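Local coordinates for protein TP_0956 (PDB 3U64), which probably acts as the T-component of a TRAP transporter, a tetratricopeptide-repeat-like helical lipoprotein of Treponema pallidum suited to binding partner proteins, at residues Asp94-Glu97 / Ala98-Ala102; Thr154-Trp157 / Val158-Tyr162; Asp191-Pro194 / Ser195-Glu198. One frame throughout, in Å; residues are numbered along the deposited sequence.

Contact 1 (Asp94-Glu97 / Ala98-Ala102); sequences DEFE and AQNEA
Asn100 sets its amide against the rim of the Phe96 ring one helical turn earlier: ND2 comes to 4.0 Å from CD1 of Phe96, close to the ring plane. Amide and ring planes are turned 69° apart, so the two flat groups meet without stacking. Phe96 holds its CG between its own backbone N and carbonyl carbon (chi1 63°), an uncommon choice in a helix, open to it in the first turn, where no preceding turn stands in the way. This torsion brings a face of the ring over Glu97, whose CG lies 3.6 Å above the Phe96 ring plane, nearer its rim than its centre. Helix 96-124 begins here, its first backbone bonds running from one turn to the next. Gln99 N reaches O of Glu95, the N-cap residue, at 3.1 Å; Asn100 N bonds to Phe96 O at 2.7 Å, and Glu101 N to Glu97 O at 3.0 Å. Acidic residues suit this end, as Glu95 and Glu97 would probably interact favourably with the positive pole of the helix. Main-chain bonds therefore supply the order here, while the exposed side chains add mainly van der Waals contact.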
loop_
_atom_site.group_PDB
_atom_site.type_symbol
_atom_site.label_atom_id
_atom_site.label_comp_id
_atom_site.label_asym_id
_atom_site.label_seq_id
_atom_site.Cartn_x
_atom_site.Cartn_y
_atom_site.Cartn_z
ATOM N N ASP A 94 -1.980 -21.611 -16.115
ATOM C CA ASP A 94 -1.611 -22.555 -15.065
ATOM C C ASP A 94 -1.957 -22.047 -13.669
ATOM O O ASP A 94 -2.173 -22.842 -12.752
ATOM C CB ASP A 94 -0.129 -22.930 -15.153
ATOM C CG ASP A 94 0.785 -21.726 -15.069
ATOM O OD1 ASP A 94 0.280 -20.586 -15.059
ATOM O OD2 ASP A 94 2.014 -21.921 -15.024
ATOM N N GLU A 95 -2.019 -20.727 -13.512
ATOM C CA GLU A 95 -2.350 -20.150 -12.219
ATOM C C GLU A 95 -3.826 -19.842 -12.086
ATOM O O GLU A 95 -4.208 -18.831 -11.514
ATOM C CB GLU A 95 -1.487 -18.927 -11.912
ATOM C CG GLU A 95 -0.495 -19.211 -10.789
ATOM C CD GLU A 95 0.618 -18.197 -10.704
ATOM O OE1 GLU A 95 0.332 -16.987 -10.841
ATOM O OE2 GLU A 95 1.781 -18.617 -10.500
ATOM N N PHE A 96 -4.657 -20.738 -12.608
ATOM C CA PHE A 96 -6.111 -20.595 -12.535
ATOM C C PHE A 96 -6.629 -20.547 -11.087
ATOM O O PHE A 96 -7.639 -19.901 -10.806
ATOM C CB PHE A 96 -6.793 -21.742 -13.299
ATOM C CG PHE A 96 -6.523 -23.105 -12.711
ATOM C CD1 PHE A 96 -7.403 -23.670 -11.793
ATOM C CD2 PHE A 96 -5.395 -23.822 -13.079
ATOM C CE1 PHE A 96 -7.161 -24.926 -11.246
ATOM C CE2 PHE A 96 -5.135 -25.086 -12.529
ATOM C CZ PHE A 96 -6.019 -25.635 -11.614
ATOM N N GLU A 97 -5.945 -21.238 -10.178
ATOM C CA GLU A 97 -6.349 -21.258 -8.777
ATOM C C GLU A 97 -6.346 -19.843 -8.195
ATOM O O GLU A 97 -7.353 -19.386 -7.655
ATOM C CB GLU A 97 -5.432 -22.162 -7.955
ATOM C CG GLU A 97 -5.459 -23.631 -8.354
ATOM C CD GLU A 97 -4.423 -24.459 -7.597
ATOM O OE1 GLU A 97 -4.755 -24.998 -6.515
ATOM O OE2 GLU A 97 -3.271 -24.563 -8.079
ATOM N N ALA A 98 -5.210 -19.160 -8.303
ATOM C CA ALA A 98 -5.114 -17.769 -7.886
ATOM C C ALA A 98 -6.121 -16.900 -8.651
ATOM O O ALA A 98 -6.644 -15.914 -8.115
ATOM C CB ALA A 98 -3.708 -17.252 -8.092
ATOM N N GLN A 99 -6.402 -17.268 -9.899
ATOM C CA GLN A 99 -7.380 -16.527 -10.684
ATOM C C GLN A 99 -8.787 -16.648 -10.087
ATOM O O GLN A 99 -9.484 -15.648 -9.878
ATOM C CB GLN A 99 -7.388 -16.984 -12.144
ATOM C CG GLN A 99 -8.185 -16.044 -13.026
ATOM C CD GLN A 99 -8.371 -16.565 -14.432
ATOM O OE1 GLN A 99 -7.828 -16.004 -15.386
ATOM N NE2 GLN A 99 -9.159 -17.631 -14.575
ATOM N N ASN A 100 -9.187 -17.882 -9.818
ATOM C CA ASN A 100 -10.486 -18.168 -9.245
ATOM C C ASN A 100 -10.675 -17.520 -7.896
ATOM O O ASN A 100 -11.749 -17.006 -7.593
ATOM C CB ASN A 100 -10.694 -19.678 -9.155
ATOM C CG ASN A 100 -10.974 -20.285 -10.504
ATOM O OD1 ASN A 100 -11.531 -19.624 -11.383
ATOM N ND2 ASN A 100 -10.559 -21.526 -10.697
ATOM N N GLU A 101 -9.614 -17.514 -7.098
ATOM C CA GLU A 101 -9.663 -16.860 -5.804
ATOM C C GLU A 101 -9.772 -15.339 -5.945
ATOM O O GLU A 101 -10.457 -14.690 -5.169
ATOM C CB GLU A 101 -8.434 -17.214 -4.982
ATOM C CG GLU A 101 -8.452 -16.591 -3.607
ATOM C CD GLU A 101 -7.321 -17.088 -2.737
ATOM O OE1 GLU A 101 -6.780 -18.183 -3.025
ATOM O OE2 GLU A 101 -6.972 -16.379 -1.769
ATOM N N ALA A 102 -9.078 -14.771 -6.926
ATOM C CA ALA A 102 -9.184 -13.334 -7.175
ATOM C C ALA A 102 -10.566 -12.988 -7.726
ATOM O O ALA A 102 -11.144 -11.970 -7.355
ATOM C CB ALA A 102 -8.105 -12.865 -8.117
#

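Contact 2 (Thr154-Trp157 / Val158-Tyr162); sequences TLYW and VGTGY
Thr160 grips the carbonyl oxygen of Tyr156 twice: its OG1 donates to Tyr156 O at 2.7 Å, and its N bonds to the same Tyr156 O at 2.9 Å. The two donors arrive from opposite faces of the carbonyl plane, so neither displaces the other. With the hydroxyl beside the backbone N (chi1 -63°), Thr160 can turn OG1 back to the preceding turn. The same OG1 sits 3.5 Å above the plane of the Tyr156 ring, toward its rim, and Tyr156 in turn places CE2 over a face of the Trp157 indole. The turn belongs to helix 152-166, a central helix of this all-helical, tetratricopeptide-repeat-related protein. Helices 66-89, 96-124, 176-192 and 196-211 pack on it, with Trp157 meeting the first and Tyr156 and Thr160 the last. Regular backbone bonds satisfy the remaining carbonyls of 154-157: Val158 N to Thr154 O at 3.0 Å, Gly159 N to Leu155 O at 2.9 Å and Gly161 N to Trp157 O at 2.8 Å. Val158, branched and apolar, suits the buried side, touching Ala117 and Met185 while its CG2 comes to 4.2 Å from CG2 of Thr154. Thr154 can be buried there as well because its OG1 is hydrogen-bonded to Ser120 OG of helix 96-124.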
loop_
_atom_site.group_PDB
_atom_site.type_symbol
_atom_site.label_atom_id
_atom_site.label_comp_id
_atom_site.label_asym_id
_atom_site.label_seq_id
_atom_site.Cartn_x
_atom_site.Cartn_y
_atom_site.Cartn_z
ATOM N N THR A 154 -27.434 6.401 -8.215
ATOM C CA THR A 154 -27.481 5.292 -7.267
ATOM C C THR A 154 -27.946 4.016 -7.961
ATOM O O THR A 154 -27.353 2.947 -7.781
ATOM C CB THR A 154 -28.381 5.641 -6.043
ATOM O OG1 THR A 154 -27.966 6.902 -5.508
ATOM C CG2 THR A 154 -28.277 4.574 -4.948
ATOM N N LEU A 155 -28.996 4.139 -8.769
ATOM C CA LEU A 155 -29.535 3.011 -9.524
ATOM C C LEU A 155 -28.437 2.383 -10.373
ATOM O O LEU A 155 -28.289 1.151 -10.447
ATOM C CB LEU A 155 -30.707 3.483 -10.408
ATOM C CG LEU A 155 -31.918 3.846 -9.554
ATOM C CD1 LEU A 155 -33.008 4.535 -10.351
ATOM C CD2 LEU A 155 -32.455 2.601 -8.888
ATOM N N TYR A 156 -27.659 3.250 -11.006
ATOM C CA TYR A 156 -26.623 2.821 -11.932
ATOM C C TYR A 156 -25.564 1.997 -11.210
ATOM O O TYR A 156 -25.178 0.941 -11.691
ATOM C CB TYR A 156 -25.973 4.027 -12.630
ATOM C CG TYR A 156 -24.667 3.679 -13.348
ATOM C CD1 TYR A 156 -24.671 2.938 -14.522
ATOM C CD2 TYR A 156 -23.436 4.084 -12.843
ATOM C CE1 TYR A 156 -23.496 2.600 -15.170
ATOM C CE2 TYR A 156 -22.244 3.750 -13.486
ATOM C CZ TYR A 156 -22.281 3.002 -14.647
ATOM O OH TYR A 156 -21.111 2.661 -15.300
ATOM N N TRP A 157 -25.097 2.490 -10.061
ATOM C CA TRP A 157 -24.008 1.842 -9.344
ATOM C C TRP A 157 -24.438 0.531 -8.678
ATOM O O TRP A 157 -23.732 -0.468 -8.771
ATOM C CB TRP A 157 -23.312 2.823 -8.378
ATOM C CG TRP A 157 -22.348 3.699 -9.157
ATOM C CD1 TRP A 157 -22.497 5.019 -9.470
ATOM C CD2 TRP A 157 -21.123 3.272 -9.784
ATOM N NE1 TRP A 157 -21.425 5.448 -10.220
ATOM C CE2 TRP A 157 -20.582 4.395 -10.445
ATOM C CE3 TRP A 157 -20.433 2.055 -9.838
ATOM C CZ2 TRP A 157 -19.365 4.341 -11.141
ATOM C CZ3 TRP A 157 -19.226 1.998 -10.549
ATOM C CH2 TRP A 157 -18.710 3.137 -11.191
ATOM N N VAL A 158 -25.622 0.528 -8.067
ATOM C CA VAL A 158 -26.183 -0.681 -7.467
ATOM C C VAL A 158 -26.376 -1.754 -8.536
ATOM O O VAL A 158 -25.897 -2.883 -8.388
ATOM C CB VAL A 158 -27.541 -0.403 -6.756
ATOM C CG1 VAL A 158 -28.180 -1.695 -6.327
ATOM C CG2 VAL A 158 -27.333 0.503 -5.552
ATOM N N GLY A 159 -27.057 -1.392 -9.622
ATOM C CA GLY A 159 -27.297 -2.328 -10.706
ATOM C C GLY A 159 -25.981 -2.846 -11.278
ATOM O O GLY A 159 -25.829 -4.047 -11.559
ATOM N N THR A 160 -25.023 -1.942 -11.462
ATOM C CA THR A 160 -23.724 -2.347 -12.024
ATOM C C THR A 160 -22.991 -3.308 -11.095
ATOM O O THR A 160 -22.435 -4.296 -11.551
ATOM C CB THR A 160 -22.844 -1.144 -12.300
ATOM O OG1 THR A 160 -23.478 -0.319 -13.290
ATOM C CG2 THR A 160 -21.438 -1.560 -12.777
ATOM N N GLY A 161 -22.998 -3.011 -9.791
ATOM C CA GLY A 161 -22.344 -3.863 -8.812
ATOM C C GLY A 161 -22.877 -5.282 -8.863
ATOM O O GLY A 161 -22.117 -6.255 -8.881
ATOM N N TYR A 162 -24.196 -5.408 -8.915
ATOM C CA TYR A 162 -24.815 -6.729 -8.936
ATOM C C TYR A 162 -24.554 -7.483 -10.253
ATOM O O TYR A 162 -24.237 -8.670 -10.234
ATOM C CB TYR A 162 -26.314 -6.649 -8.609
ATOM C CG TYR A 162 -26.615 -6.549 -7.120
ATOM C CD1 TYR A 162 -27.071 -5.361 -6.558
ATOM C CD2 TYR A 162 -26.430 -7.638 -6.278
ATOM C CE1 TYR A 162 -27.340 -5.258 -5.198
ATOM C CE2 TYR A 162 -26.717 -7.554 -4.914
ATOM C CZ TYR A 162 -27.166 -6.361 -4.379
ATOM O OH TYR A 162 -27.441 -6.262 -3.021
#

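Contact 3 (Asp191-Pro194 / Ser195-Glu198); sequences DLWP and SYQE. With SO4 (sulfate ion), chain E.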
loop_
_atom_site.group_PDB
_atom_site.type_symbol
_atom_site.label_atom_id
_atom_site.label_comp_id
_atom_site.label_asym_id
_atom_site.label_seq_id
_atom_site.Cartn_x
_atom_site.Cartn_y
_atom_site.Cartn_z
ATOM N N ASP A 191 -34.820 4.953 -18.352
ATOM C CA ASP A 191 -36.094 5.636 -18.569
ATOM C C ASP A 191 -36.015 7.043 -18.008
ATOM O O ASP A 191 -36.426 8.002 -18.649
ATOM C CB ASP A 191 -37.253 4.888 -17.892
ATOM C CG ASP A 191 -37.436 3.474 -18.425
ATOM O OD1 ASP A 191 -37.121 3.239 -19.608
ATOM O OD2 ASP A 191 -37.898 2.591 -17.669
ATOM N N LEU A 192 -35.482 7.150 -16.794
ATOM C CA LEU A 192 -35.390 8.423 -16.089
ATOM C C LEU A 192 -34.461 9.410 -16.791
ATOM O O LEU A 192 -34.773 10.603 -16.903
ATOM C CB LEU A 192 -34.895 8.174 -14.653
ATOM C CG LEU A 192 -36.015 7.841 -13.666
ATOM C CD1 LEU A 192 -35.505 7.375 -12.310
ATOM C CD2 LEU A 192 -36.968 9.070 -13.521
ATOM N N TRP A 193 -33.332 8.897 -17.289
ATOM C CA TRP A 193 -32.231 9.753 -17.720
ATOM C C TRP A 193 -31.304 9.031 -18.722
ATOM O O TRP A 193 -30.153 8.710 -18.401
ATOM C CB TRP A 193 -31.479 10.215 -16.465
ATOM C CG TRP A 193 -30.490 11.310 -16.650
ATOM C CD1 TRP A 193 -30.012 11.808 -17.830
ATOM C CD2 TRP A 193 -29.832 12.045 -15.607
ATOM N NE1 TRP A 193 -29.093 12.805 -17.585
ATOM C CE2 TRP A 193 -28.967 12.973 -16.231
ATOM C CE3 TRP A 193 -29.888 12.006 -14.208
ATOM C CZ2 TRP A 193 -28.165 13.855 -15.504
ATOM C CZ3 TRP A 193 -29.097 12.886 -13.483
ATOM C CH2 TRP A 193 -28.245 13.806 -14.137
ATOM N N PRO A 194 -31.808 8.797 -19.952
ATOM C CA PRO A 194 -31.145 8.026 -21.020
ATOM C C PRO A 194 -29.680 8.409 -21.202
ATOM O O PRO A 194 -28.840 7.534 -21.446
ATOM C CB PRO A 194 -31.907 8.438 -22.290
ATOM C CG PRO A 194 -33.205 9.005 -21.839
ATOM C CD PRO A 194 -33.093 9.387 -20.386
ATOM N N SER A 195 -29.387 9.705 -21.087
ATOM C CA SER A 195 -28.085 10.254 -21.468
ATOM C C SER A 195 -27.072 10.224 -20.334
ATOM O O SER A 195 -25.910 10.588 -20.526
ATOM C CB SER A 195 -28.237 11.700 -21.987
ATOM O OG SER A 195 -28.191 12.637 -20.910
ATOM N N TYR A 196 -27.503 9.780 -19.158
ATOM C CA TYR A 196 -26.634 9.789 -17.969
ATOM C C TYR A 196 -25.163 9.344 -18.171
ATOM O O TYR A 196 -24.890 8.275 -18.723
ATOM C CB TYR A 196 -27.264 8.952 -16.869
ATOM C CG TYR A 196 -26.509 9.001 -15.574
ATOM C CD1 TYR A 196 -26.536 10.142 -14.779
ATOM C CD2 TYR A 196 -25.779 7.900 -15.129
ATOM C CE1 TYR A 196 -25.848 10.192 -13.582
ATOM C CE2 TYR A 196 -25.098 7.933 -13.934
ATOM C CZ TYR A 196 -25.138 9.090 -13.159
ATOM O OH TYR A 196 -24.454 9.152 -11.968
ATOM N N GLN A 197 -24.223 10.152 -17.684
ATOM C CA GLN A 197 -22.795 9.888 -17.870
ATOM C C GLN A 197 -22.502 9.387 -19.281
ATOM O O GLN A 197 -22.001 8.268 -19.460
ATOM C CB GLN A 197 -22.304 8.843 -16.867
ATOM C CG GLN A 197 -22.580 9.173 -15.417
ATOM C CD GLN A 197 -21.511 10.049 -14.791
ATOM O OE1 GLN A 197 -20.906 10.890 -15.455
ATOM N NE2 GLN A 197 -21.265 9.845 -13.502
ATOM N N GLU A 198 -22.841 10.194 -20.283
ATOM C CA GLU A 198 -22.536 9.841 -21.664
ATOM C C GLU A 198 -22.969 8.410 -22.015
ATOM O O GLU A 198 -22.240 7.674 -22.684
ATOM C CB GLU A 198 -21.037 10.047 -21.925
ATOM C CG GLU A 198 -20.579 11.470 -21.622
ATOM C CD GLU A 198 -19.082 11.668 -21.797
ATOM O OE1 GLU A 198 -18.320 11.304 -20.871
ATOM O OE2 GLU A 198 -18.668 12.198 -22.859
HETATM S S SO4 E . -32.096 13.199 -21.024
HETATM O O1 SO4 E . -31.429 14.008 -20.000
HETATM O O2 SO4 E . -33.458 12.847 -20.609
HETATM O O3 SO4 E . -32.132 13.991 -22.255
HETATM O O4 SO4 E . -31.334 11.974 -21.251
HETATM O O HOH W 1 -26.710 6.288 -19.352
#
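Oxygen O4 of a sulfate ion is held twice by Ser195 and rests against the Pro194 ring. Ser195 N donates to O4 at 3.0 Å, and Ser195 OG adds a weak bond to O4 at 3.2 Å. Arg149 supplies a further bond to the sulfate through NH2 and also makes a cation-pi contact with Trp193, so a positive charge probably steadies this anion, itself most likely from the crystallisation liquor. Beneath it the chain leaves helix 176-192 and folds into a type I beta turn from Trp193 to Tyr196, closed by Tyr196 N to Trp193 O at 3.0 Å. This turn is the linker to helix 196-211. Proline suits its second position, since the ring fixes phi near the value needed and no N-H is wanted there. The turn also brings two aromatics together: Tyr196, with CG opposite its backbone N (chi1 -175°), directs its edge at the Trp193 face, CD1 over the centre. The T-shaped pair has the Trp193 six-membered ring and the Tyr196 ring 5.1 Å apart between centroids, with planes at 69°. Tyr196 CB completes the overlap by a CH-pi contact, 4.0 Å from the centroid of the five-membered ring of Trp193. A water bridges the carbonyls, donating to Tyr196 O at 2.8 Å and Pro194 O at 3.2 Å; Pro194 O also accepts from Trp202 NE1.

Overall arrangement
Contacts 1 and 3 are surface features on opposite sides of the chain's centre, their own centres about 37 Å apart, whereas contact 2, which comes between them in the sequence, is buried. Contact 1 opens helix 96-124, and that helix further along packs against the segments of contact 2, so one helix relates the two, although their own helices differ and their nearest atoms stay about 12 Å apart. Contacts 2 and 3 touch directly: Tyr156 packs on Tyr196, and Leu155 on Leu192. The chemistry follows the setting. Acidic residues mark the exposed helix start, hydroxyls and carbonyls are paired within the core, and the loop of contact 3 mixes aromatic packing with water and a bound anion.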